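ABC transporter binding protein AcbH (Actinoplanes, PDB 3OO8) serves as the extracellular solute-binding receptor of an ABC transporter, with an exclusive preference for beta-D-galactopyranose. Local coordinates at residues Y138-V143 against S264-A269; W142-N147 against F282-I287; P277-F282 against N351-K356. The protein carries 2 engineered substitutions. One frame throughout, in Å; residues are numbered along the deposited sequence.

Contact 1 (Y138-V143 against S264-A269); sequences YNYPWV and SNQVAA
Part of the beta-D-galactose site is built where Trp142 of strand 134-147 meets Gln266 of the short helix 264-270. Both residues bind the sugar in the galactose complex of this protein; no sugar occupies this chain. Gln266 brings its amide obliquely to the benzo part of the indole, OE1 lying 3.8 Å from Trp142 CZ2, with the amide and ring planes 67° apart. The stronger partners of that oxygen are Gln262 NE2 and the backbone N of Gly263, two hydrogen bonds that probably fix the turn of the amide. Its other end, Gln266 NE2, makes a weak bond of 3.0 Å to Asn265 OD1.

Asn265 in turn lays its amide over one face of Tyr140, the two planes 28° apart. Both ends of the amide lie over that face: OD1 is 3.5 Å from Tyr140 CE1, and ND2 is equally near CE2. ND2 also donates to a water that Tyr140 OH reaches weakly, at 3.3 Å. With chi1 at 66°, Tyr140 has CG between its backbone N and carbonyl carbon, which turns the ring toward the start of the helix, where Asn265 can lie over it.

The backbones are joined beside this stack. Ser264 N donates to Pro141 O at 2.9 Å, and Ser264 OG rests 3.4 Å from Pro141 CD. Phe370 stacks on the Trp142 ring. An aromatic ring, Trp142, combined with a polar amide side chain, Gln266, is typical of carbohydrate sites, here the galactose pocket of a class 2 solute-binding protein.

Contact 2 (W142-N147 against F282-I287); sequences WVVFYN and FVFPAI
Phe282 has CG tucked between its own N and carbonyl carbon (chi1 57°), which brings the phenyl ring over Val144, while Val144 has CG1 anti to its backbone N (chi1 -176°), which sends that methyl toward Phe282 CZ. Val144 CB then sits above one face of the Phe282 ring, 3.9 Å from its centroid and 22° off the normal, a CH-pi contact. Displaced toward the rim, the valine touches with both branches: CG1 comes within 3.5 Å of Phe282 CZ, while CG2 leans on CE1.

The other side of the ring's outline is met by Tyr146, two residues along the strand on the same face of the sheet. Its CD2 lies 3.7 Å from Phe282 CD2, and the two rings approach obliquely. Val144 CG2 also reaches Phe284 CD1 at 4.1 Å, and Val143 CG1 touches Val283 CG1 at 4.2 Å.

Beneath the side chains, Val144 and Phe282 are an antiparallel hydrogen-bonded pair: Val144 N donates to Phe282 O at 2.9 Å, and Phe282 N returns a bond of 2.8 Å to Val144 O. Past this pair the strands part. A water takes over there, donating to Trp142 O and accepting from Phe284 N, so both backbone groups keep a partner. Phe165 and Phe261 meet the Phe284 ring from elsewhere in the fold. The backbones of Val144 and Phe282 thus pair directly, and Trp142 O and Phe284 N through water; the two direct bonds set the register, and the side chains add apolar packing that involves no charged group.

Contact 3 (P277-F282 against N351-K356); sequences PDLDFF and NDIQKK. With SO4 (sulfate ion), chain B.
Lys356 of helix 352-363 lays its aliphatic chain over one face of Phe281 in strand 279-282. The lysine leaves its helix fully extended, CG anti to the backbone N, and bends only at chi4 (65°), which carries NZ away toward a bound sulfate. Along the way Lys356 CD stands 3.9 Å from the centroid of the Phe281 ring, nearly over it, as a CH-pi contact, and CG comes within 3.4 Å of CZ. The ammonium is much farther from the ring, so any cation-pi attraction is weak at most.

Phe281 turns its ring toward the helix with chi1 at 64°, CG lying between the backbone N and the carbonyl carbon. That brings its edge to the helix backbone, Ile353 O lying in the ring plane 3.8 Å from CE2. Ile353, a turn earlier on the helix, packs its CD1 4.3 Å from Leu279 CG and about as far from Phe281 CD2.

Asp280 meets the lysine from another direction, its OD1 against Lys356 CD, the side chains crossing at about a right angle. OD1 accepts from Phe281 N at 2.8 Å, which limits the rotation of the carboxylate, while OD2 lies 2.7 Å from sulfate O1. An alanine in place of Asp280 removes the carboxylate and would probably leave Phe281 N without its side-chain acceptor and the lysine chain freer to move. Lys356 NZ holds the sulfate weakly, 3.4 Å from its O4.

The helix start is closed by a capping box: Gln354 N donates to Asn351 OD1 at 2.8 Å, and Asn351 N to Gln354 OE1. Over residues 352-356 the helix axis runs at 14° to strand 279-282, the near-parallel manner of strand-helix layers in alpha/beta domains.

Overall arrangement
All three contacts gather round strands 134-147 and 279-282, antiparallel neighbours in the mixed sheet. Contact 1 lies about 12 Å from contact 2 and about 10 Å from contact 3, centre to centre; contacts 2 and 3 are again about 12 Å apart. Contacts 1 and 2 share Trp142 and Val143, while contacts 2 and 3 share Phe282. Along the chain, contact 1 closes at helix 264-270 before strand 279-282 opens contact 3, whose segments alternate with those of contact 2. Phe145 packs against Ser264 and Val267, and Val143 against Phe281, so the segments carrying the galactose-site residues Trp142 and Gln266 pack directly against the strand pair that helix 352-363 covers.

Contact 1 (Y138-V143 against S264-A269)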
loop_
_atom_site.group_PDB
_atom_site.type_symbol
_atom_site.label_atom_id
_atom_site.label_comp_id
_atom_site.label_asym_id
_atom_site.label_seq_id
_atom_site.Cartn_x
_atom_site.Cartn_y
_atom_site.Cartn_z
ATOM N N TYR A 138 -9.759 -2.951 -3.455
ATOM C CA TYR A 138 -9.380 -1.536 -3.521
ATOM C C TYR A 138 -7.943 -1.356 -3.017
ATOM O O TYR A 138 -7.388 -2.226 -2.344
ATOM C CB TYR A 138 -10.310 -0.629 -2.669
ATOM C CG TYR A 138 -10.379 -1.100 -1.231
ATOM C CD1 TYR A 138 -9.336 -0.808 -0.336
ATOM C CD2 TYR A 138 -11.424 -1.931 -0.799
ATOM C CE1 TYR A 138 -9.337 -1.325 0.982
ATOM C CE2 TYR A 138 -11.419 -2.479 0.492
ATOM C CZ TYR A 138 -10.387 -2.162 1.365
ATOM O OH TYR A 138 -10.412 -2.708 2.620
ATOM N N ASN A 139 -7.375 -0.213 -3.361
ATOM C CA ASN A 139 -6.064 0.214 -2.847
ATOM C C ASN A 139 -6.010 1.732 -2.701
ATOM O O ASN A 139 -7.004 2.416 -2.982
ATOM C CB ASN A 139 -4.883 -0.410 -3.617
ATOM C CG ASN A 139 -4.933 -0.175 -5.118
ATOM O OD1 ASN A 139 -5.558 0.774 -5.607
ATOM N ND2 ASN A 139 -4.239 -1.049 -5.864
ATOM N N TYR A 140 -4.855 2.280 -2.302
ATOM C CA TYR A 140 -4.680 3.749 -2.231
ATOM C C TYR A 140 -3.189 4.002 -2.419
ATOM O O TYR A 140 -2.379 3.136 -2.126
ATOM C CB TYR A 140 -5.165 4.316 -0.891
ATOM C CG TYR A 140 -4.321 3.852 0.258
ATOM C CD1 TYR A 140 -3.195 4.580 0.643
ATOM C CD2 TYR A 140 -4.639 2.686 0.945
ATOM C CE1 TYR A 140 -2.403 4.129 1.697
ATOM C CE2 TYR A 140 -3.851 2.246 1.988
ATOM C CZ TYR A 140 -2.749 2.977 2.345
ATOM O OH TYR A 140 -1.918 2.574 3.390
ATOM N N PRO A 141 -2.835 5.212 -2.854
ATOM C CA PRO A 141 -1.445 5.481 -3.241
ATOM C C PRO A 141 -0.561 6.158 -2.202
ATOM O O PRO A 141 -1.047 6.870 -1.322
ATOM C CB PRO A 141 -1.627 6.433 -4.424
ATOM C CG PRO A 141 -2.838 7.283 -3.964
ATOM C CD PRO A 141 -3.762 6.284 -3.282
ATOM N N TRP A 142 0.739 5.894 -2.332
ATOM C CA TRP A 142 1.798 6.599 -1.587
ATOM C C TRP A 142 2.467 7.501 -2.616
ATOM O O TRP A 142 3.190 7.032 -3.488
ATOM C CB TRP A 142 2.805 5.601 -1.008
ATOM C CG TRP A 142 2.398 5.102 0.341
ATOM C CD1 TRP A 142 1.324 4.288 0.657
ATOM C CD2 TRP A 142 3.051 5.408 1.572
ATOM N NE1 TRP A 142 1.295 4.061 2.025
ATOM C CE2 TRP A 142 2.318 4.772 2.602
ATOM C CE3 TRP A 142 4.187 6.162 1.899
ATOM C CZ2 TRP A 142 2.718 4.832 3.943
ATOM C CZ3 TRP A 142 4.562 6.249 3.259
ATOM C CH2 TRP A 142 3.821 5.602 4.240
ATOM N N VAL A 143 2.264 8.817 -2.458
ATOM C CA VAL A 143 2.626 9.793 -3.485
ATOM C C VAL A 143 2.980 11.106 -2.768
ATOM O O VAL A 143 2.878 11.182 -1.557
ATOM C CB VAL A 143 1.407 10.062 -4.460
ATOM C CG1 VAL A 143 1.224 8.881 -5.426
ATOM C CG2 VAL A 143 0.105 10.226 -3.696
ATOM N N SER A 264 -2.380 8.432 0.732
ATOM C CA SER A 264 -3.492 9.406 0.646
ATOM C C SER A 264 -4.498 9.295 1.799
ATOM O O SER A 264 -5.080 10.312 2.209
ATOM C CB SER A 264 -4.246 9.264 -0.669
ATOM O OG SER A 264 -4.906 8.026 -0.629
ATOM N N ASN A 265 -4.681 8.101 2.347
ATOM C CA ASN A 265 -5.596 7.909 3.474
ATOM C C ASN A 265 -5.027 8.451 4.787
ATOM O O ASN A 265 -5.597 8.274 5.866
ATOM C CB ASN A 265 -6.045 6.455 3.574
ATOM C CG ASN A 265 -4.987 5.557 4.143
ATOM O OD1 ASN A 265 -3.835 5.957 4.324
ATOM N ND2 ASN A 265 -5.362 4.313 4.411
ATOM N N GLN A 266 -3.848 9.061 4.675
ATOM C CA GLN A 266 -3.219 9.745 5.806
ATOM C C GLN A 266 -3.248 11.236 5.524
ATOM O O GLN A 266 -4.044 11.987 6.137
ATOM C CB GLN A 266 -1.791 9.228 6.011
ATOM C CG GLN A 266 -1.769 7.722 6.309
ATOM C CD GLN A 266 -0.690 6.985 5.557
ATOM O OE1 GLN A 266 0.400 7.495 5.292
ATOM N NE2 GLN A 266 -1.002 5.750 5.229
ATOM N N VAL A 267 -2.446 11.684 4.555
ATOM C CA VAL A 267 -2.313 13.120 4.309
ATOM C C VAL A 267 -3.648 13.759 3.914
ATOM O O VAL A 267 -4.046 14.773 4.501
ATOM C CB VAL A 267 -1.211 13.461 3.237
ATOM C CG1 VAL A 267 -1.146 14.995 2.995
ATOM C CG2 VAL A 267 0.159 12.921 3.687
ATOM N N ALA A 268 -4.325 13.223 2.901
ATOM C CA ALA A 268 -5.561 13.848 2.420
ATOM C C ALA A 268 -6.654 13.758 3.489
ATOM O O ALA A 268 -7.437 14.707 3.672
ATOM C CB ALA A 268 -6.029 13.209 1.118
ATOM N N ALA A 269 -6.700 12.631 4.198
ATOM C CA ALA A 269 -7.689 12.433 5.256
ATOM C C ALA A 269 -7.505 13.472 6.350
ATOM O O ALA A 269 -8.479 13.860 7.006
ATOM C CB ALA A 269 -7.599 11.026 5.836
HETATM O O HOH W 1 -3.286 3.250 6.358
#

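Contact 2 (W142-N147 against F282-I287)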
loop_
_atom_site.group_PDB
_atom_site.type_symbol
_atom_site.label_atom_id
_atom_site.label_comp_id
_atom_site.label_asym_id
_atom_site.label_seq_id
_atom_site.Cartn_x
_atom_site.Cartn_y
_atom_site.Cartn_z
ATOM N N TRP A 142 0.739 5.894 -2.332
ATOM C CA TRP A 142 1.798 6.599 -1.587
ATOM C C TRP A 142 2.467 7.501 -2.616
ATOM O O TRP A 142 3.190 7.032 -3.488
ATOM C CB TRP A 142 2.805 5.601 -1.008
ATOM C CG TRP A 142 2.398 5.102 0.341
ATOM C CD1 TRP A 142 1.324 4.288 0.657
ATOM C CD2 TRP A 142 3.051 5.408 1.572
ATOM N NE1 TRP A 142 1.295 4.061 2.025
ATOM C CE2 TRP A 142 2.318 4.772 2.602
ATOM C CE3 TRP A 142 4.187 6.162 1.899
ATOM C CZ2 TRP A 142 2.718 4.832 3.943
ATOM C CZ3 TRP A 142 4.562 6.249 3.259
ATOM C CH2 TRP A 142 3.821 5.602 4.240
ATOM N N VAL A 143 2.264 8.817 -2.458
ATOM C CA VAL A 143 2.626 9.793 -3.485
ATOM C C VAL A 143 2.980 11.106 -2.768
ATOM O O VAL A 143 2.878 11.182 -1.557
ATOM C CB VAL A 143 1.407 10.062 -4.460
ATOM C CG1 VAL A 143 1.224 8.881 -5.426
ATOM C CG2 VAL A 143 0.105 10.226 -3.696
ATOM N N VAL A 144 3.451 12.101 -3.523
ATOM C CA VAL A 144 3.920 13.383 -2.937
ATOM C C VAL A 144 2.797 14.415 -3.058
ATOM O O VAL A 144 2.387 14.810 -4.162
ATOM C CB VAL A 144 5.129 13.948 -3.747
ATOM C CG1 VAL A 144 5.629 15.206 -3.044
ATOM C CG2 VAL A 144 6.276 12.935 -3.916
ATOM N N PHE A 145 2.335 14.900 -1.910
ATOM C CA PHE A 145 1.225 15.868 -1.860
ATOM C C PHE A 145 1.762 17.277 -1.798
ATOM O O PHE A 145 2.871 17.473 -1.348
ATOM C CB PHE A 145 0.379 15.586 -0.616
ATOM C CG PHE A 145 -0.397 14.318 -0.743
ATOM C CD1 PHE A 145 -1.676 14.322 -1.306
ATOM C CD2 PHE A 145 0.142 13.134 -0.260
ATOM C CE1 PHE A 145 -2.398 13.145 -1.483
ATOM C CE2 PHE A 145 -0.577 11.920 -0.410
ATOM C CZ PHE A 145 -1.849 11.937 -1.016
ATOM N N TYR A 146 0.981 18.198 -2.355
ATOM C CA TYR A 146 1.341 19.630 -2.342
ATOM C C TYR A 146 0.063 20.445 -2.443
ATOM O O TYR A 146 -1.013 19.919 -2.666
ATOM C CB TYR A 146 2.248 19.950 -3.522
ATOM C CG TYR A 146 1.610 19.802 -4.884
ATOM C CD1 TYR A 146 1.123 20.906 -5.567
ATOM C CD2 TYR A 146 1.483 18.546 -5.484
ATOM C CE1 TYR A 146 0.547 20.771 -6.823
ATOM C CE2 TYR A 146 0.906 18.393 -6.743
ATOM C CZ TYR A 146 0.441 19.521 -7.414
ATOM O OH TYR A 146 -0.125 19.421 -8.665
ATOM N N ASN A 147 0.181 21.757 -2.221
ATOM C CA ASN A 147 -0.972 22.652 -2.370
ATOM C C ASN A 147 -0.910 23.352 -3.746
ATOM O O ASN A 147 0.089 24.013 -4.076
ATOM C CB ASN A 147 -0.868 23.732 -1.282
ATOM C CG ASN A 147 -1.016 23.160 0.106
ATOM O OD1 ASN A 147 -0.132 23.298 0.955
ATOM N ND2 ASN A 147 -2.119 22.496 0.337
ATOM N N PHE A 282 1.681 14.444 -6.872
ATOM C CA PHE A 282 2.388 13.884 -8.020
ATOM C C PHE A 282 3.103 12.615 -7.584
ATOM O O PHE A 282 3.389 12.437 -6.408
ATOM C CB PHE A 282 3.318 14.900 -8.717
ATOM C CG PHE A 282 4.377 15.530 -7.809
ATOM C CD1 PHE A 282 5.564 14.848 -7.554
ATOM C CD2 PHE A 282 4.187 16.779 -7.245
ATOM C CE1 PHE A 282 6.540 15.383 -6.766
ATOM C CE2 PHE A 282 5.165 17.317 -6.431
ATOM C CZ PHE A 282 6.351 16.618 -6.196
ATOM N N VAL A 283 3.326 11.678 -8.516
ATOM C CA VAL A 283 4.080 10.492 -8.133
ATOM C C VAL A 283 5.547 10.821 -7.866
ATOM O O VAL A 283 6.118 11.767 -8.427
ATOM C CB VAL A 283 3.921 9.344 -9.172
ATOM C CG1 VAL A 283 2.450 9.115 -9.402
ATOM C CG2 VAL A 283 4.611 9.651 -10.511
ATOM N N PHE A 284 6.174 10.029 -7.005
ATOM C CA PHE A 284 7.579 10.297 -6.718
ATOM C C PHE A 284 8.373 10.327 -8.024
ATOM O O PHE A 284 8.176 9.449 -8.892
ATOM C CB PHE A 284 8.129 9.228 -5.785
ATOM C CG PHE A 284 9.405 9.640 -5.075
ATOM C CD1 PHE A 284 9.329 10.218 -3.808
ATOM C CD2 PHE A 284 10.655 9.429 -5.649
ATOM C CE1 PHE A 284 10.475 10.593 -3.102
ATOM C CE2 PHE A 284 11.820 9.788 -4.957
ATOM C CZ PHE A 284 11.729 10.390 -3.697
ATOM N N PRO A 285 9.267 11.318 -8.203
ATOM C CA PRO A 285 9.973 11.456 -9.500
ATOM C C PRO A 285 10.862 10.277 -9.893
ATOM O O PRO A 285 11.244 9.467 -9.052
ATOM C CB PRO A 285 10.815 12.724 -9.307
ATOM C CG PRO A 285 9.959 13.529 -8.345
ATOM C CD PRO A 285 9.555 12.481 -7.328
ATOM N N ALA A 286 11.179 10.199 -11.184
ATOM C CA ALA A 286 12.011 9.117 -11.724
ATOM C C ALA A 286 13.460 9.367 -11.322
ATOM O O ALA A 286 13.935 10.532 -11.321
ATOM C CB ALA A 286 11.896 9.099 -13.215
ATOM N N ILE A 287 14.158 8.294 -10.942
ATOM C CA ILE A 287 15.581 8.366 -10.670
ATOM C C ILE A 287 16.347 7.595 -11.738
ATOM O O ILE A 287 17.197 8.142 -12.422
ATOM C CB ILE A 287 15.927 7.813 -9.273
ATOM C CG1 ILE A 287 15.246 8.662 -8.191
ATOM C CG2 ILE A 287 17.462 7.767 -9.094
ATOM C CD1 ILE A 287 15.419 8.132 -6.752
HETATM O O HOH W 2 4.716 7.797 -5.846
#

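Contact 3 (P277-F282 against N351-K356)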
loop_
_atom_site.group_PDB
_atom_site.type_symbol
_atom_site.label_atom_id
_atom_site.label_comp_id
_atom_site.label_asym_id
_atom_site.label_seq_id
_atom_site.Cartn_x
_atom_site.Cartn_y
_atom_site.Cartn_z
ATOM N N PRO A 277 -9.858 21.063 -1.238
ATOM C CA PRO A 277 -9.871 21.460 -2.642
ATOM C C PRO A 277 -8.508 21.896 -3.202
ATOM O O PRO A 277 -8.286 21.797 -4.403
ATOM C CB PRO A 277 -10.824 22.661 -2.630
ATOM C CG PRO A 277 -11.800 22.296 -1.572
ATOM C CD PRO A 277 -10.934 21.733 -0.472
ATOM N N ASP A 278 -7.606 22.375 -2.353
ATOM C CA ASP A 278 -6.300 22.847 -2.800
ATOM C C ASP A 278 -5.265 21.712 -2.841
ATOM O O ASP A 278 -4.155 21.903 -3.311
ATOM C CB ASP A 278 -5.827 23.965 -1.846
ATOM C CG ASP A 278 -4.729 24.867 -2.434
ATOM O OD1 ASP A 278 -4.667 25.057 -3.669
ATOM O OD2 ASP A 278 -3.929 25.426 -1.640
ATOM N N LEU A 279 -5.627 20.544 -2.342
ATOM C CA LEU A 279 -4.667 19.438 -2.264
ATOM C C LEU A 279 -4.553 18.678 -3.593
ATOM O O LEU A 279 -5.568 18.374 -4.223
ATOM C CB LEU A 279 -5.104 18.474 -1.154
ATOM C CG LEU A 279 -4.087 17.367 -0.836
ATOM C CD1 LEU A 279 -2.777 17.976 -0.388
ATOM C CD2 LEU A 279 -4.647 16.477 0.239
ATOM N N ASP A 280 -3.323 18.405 -4.029
ATOM C CA ASP A 280 -3.095 17.579 -5.208
ATOM C C ASP A 280 -1.868 16.726 -4.897
ATOM O O ASP A 280 -1.283 16.794 -3.792
ATOM C CB ASP A 280 -2.837 18.479 -6.430
ATOM C CG ASP A 280 -3.194 17.830 -7.757
ATOM O OD1 ASP A 280 -3.239 16.593 -7.879
ATOM O OD2 ASP A 280 -3.428 18.595 -8.728
ATOM N N PHE A 281 -1.476 15.896 -5.853
ATOM C CA PHE A 281 -0.252 15.119 -5.656
ATOM C C PHE A 281 0.406 14.803 -6.962
ATOM O O PHE A 281 -0.187 14.981 -8.034
ATOM C CB PHE A 281 -0.501 13.802 -4.908
ATOM C CG PHE A 281 -1.380 12.810 -5.651
ATOM C CD1 PHE A 281 -0.821 11.918 -6.557
ATOM C CD2 PHE A 281 -2.742 12.704 -5.345
ATOM C CE1 PHE A 281 -1.606 10.969 -7.213
ATOM C CE2 PHE A 281 -3.531 11.756 -5.983
ATOM C CZ PHE A 281 -2.985 10.894 -6.914
ATOM N N PHE A 282 1.681 14.444 -6.872
ATOM C CA PHE A 282 2.388 13.884 -8.020
ATOM C C PHE A 282 3.103 12.615 -7.584
ATOM O O PHE A 282 3.389 12.437 -6.408
ATOM C CB PHE A 282 3.318 14.900 -8.717
ATOM C CG PHE A 282 4.377 15.530 -7.809
ATOM C CD1 PHE A 282 5.564 14.848 -7.554
ATOM C CD2 PHE A 282 4.187 16.779 -7.245
ATOM C CE1 PHE A 282 6.540 15.383 -6.766
ATOM C CE2 PHE A 282 5.165 17.317 -6.431
ATOM C CZ PHE A 282 6.351 16.618 -6.196
ATOM N N ASN A 351 -14.057 11.535 -4.963
ATOM C CA ASN A 351 -13.530 12.897 -4.995
ATOM C C ASN A 351 -12.328 13.033 -5.969
ATOM O O ASN A 351 -11.908 12.063 -6.625
ATOM C CB ASN A 351 -13.166 13.360 -3.585
ATOM C CG ASN A 351 -12.124 12.472 -2.941
ATOM O OD1 ASN A 351 -11.179 12.064 -3.603
ATOM N ND2 ASN A 351 -12.291 12.175 -1.651
ATOM N N ASP A 352 -11.778 14.236 -6.081
ATOM C CA ASP A 352 -10.745 14.485 -7.067
ATOM C C ASP A 352 -9.469 13.681 -6.788
ATOM O O ASP A 352 -8.808 13.232 -7.730
ATOM C CB ASP A 352 -10.446 15.989 -7.145
ATOM C CG ASP A 352 -11.522 16.749 -7.901
ATOM O OD1 ASP A 352 -12.283 16.102 -8.661
ATOM O OD2 ASP A 352 -11.587 17.988 -7.738
ATOM N N ILE A 353 -9.149 13.547 -5.499
ATOM C CA ILE A 353 -7.978 12.796 -5.041
ATOM C C ILE A 353 -8.133 11.345 -5.475
ATOM O O ILE A 353 -7.177 10.771 -5.989
ATOM C CB ILE A 353 -7.810 12.848 -3.493
ATOM C CG1 ILE A 353 -7.446 14.267 -3.048
ATOM C CG2 ILE A 353 -6.666 11.895 -3.041
ATOM C CD1 ILE A 353 -6.089 14.720 -3.577
ATOM N N GLN A 354 -9.320 10.781 -5.260
ATOM C CA GLN A 354 -9.602 9.398 -5.726
ATOM C C GLN A 354 -9.514 9.266 -7.238
ATOM O O GLN A 354 -8.944 8.303 -7.745
ATOM C CB GLN A 354 -10.974 8.930 -5.245
ATOM C CG GLN A 354 -10.972 8.589 -3.743
ATOM C CD GLN A 354 -12.383 8.349 -3.217
ATOM O OE1 GLN A 354 -13.233 9.270 -3.225
ATOM N NE2 GLN A 354 -12.651 7.123 -2.754
ATOM N N LYS A 355 -10.106 10.204 -7.974
ATOM C CA LYS A 355 -10.017 10.118 -9.414
ATOM C C LYS A 355 -8.560 10.089 -9.885
ATOM O O LYS A 355 -8.208 9.300 -10.742
ATOM C CB LYS A 355 -10.759 11.293 -10.044
ATOM C CG LYS A 355 -12.249 11.169 -9.795
ATOM C CD LYS A 355 -12.959 12.413 -10.314
ATOM C CE LYS A 355 -14.472 12.256 -10.237
ATOM N NZ LYS A 355 -15.143 13.486 -10.745
ATOM N N LYS A 356 -7.718 10.954 -9.326
ATOM C CA LYS A 356 -6.324 10.943 -9.725
ATOM C C LYS A 356 -5.622 9.649 -9.259
ATOM O O LYS A 356 -4.765 9.109 -9.963
ATOM C CB LYS A 356 -5.627 12.178 -9.176
ATOM C CG LYS A 356 -4.239 12.352 -9.762
ATOM C CD LYS A 356 -3.664 13.720 -9.387
ATOM C CE LYS A 356 -2.260 13.875 -9.955
ATOM N NZ LYS A 356 -2.244 13.880 -11.438
HETATM S S SO4 B . -4.309 17.337 -11.819
HETATM O O1 SO4 B . -3.095 17.216 -11.020
HETATM O O2 SO4 B . -3.976 18.061 -13.043
HETATM O O3 SO4 B . -5.332 18.074 -11.076
HETATM O O4 SO4 B . -4.839 16.016 -12.150
HETATM O O HOH W 3 -9.896 19.560 -5.800
#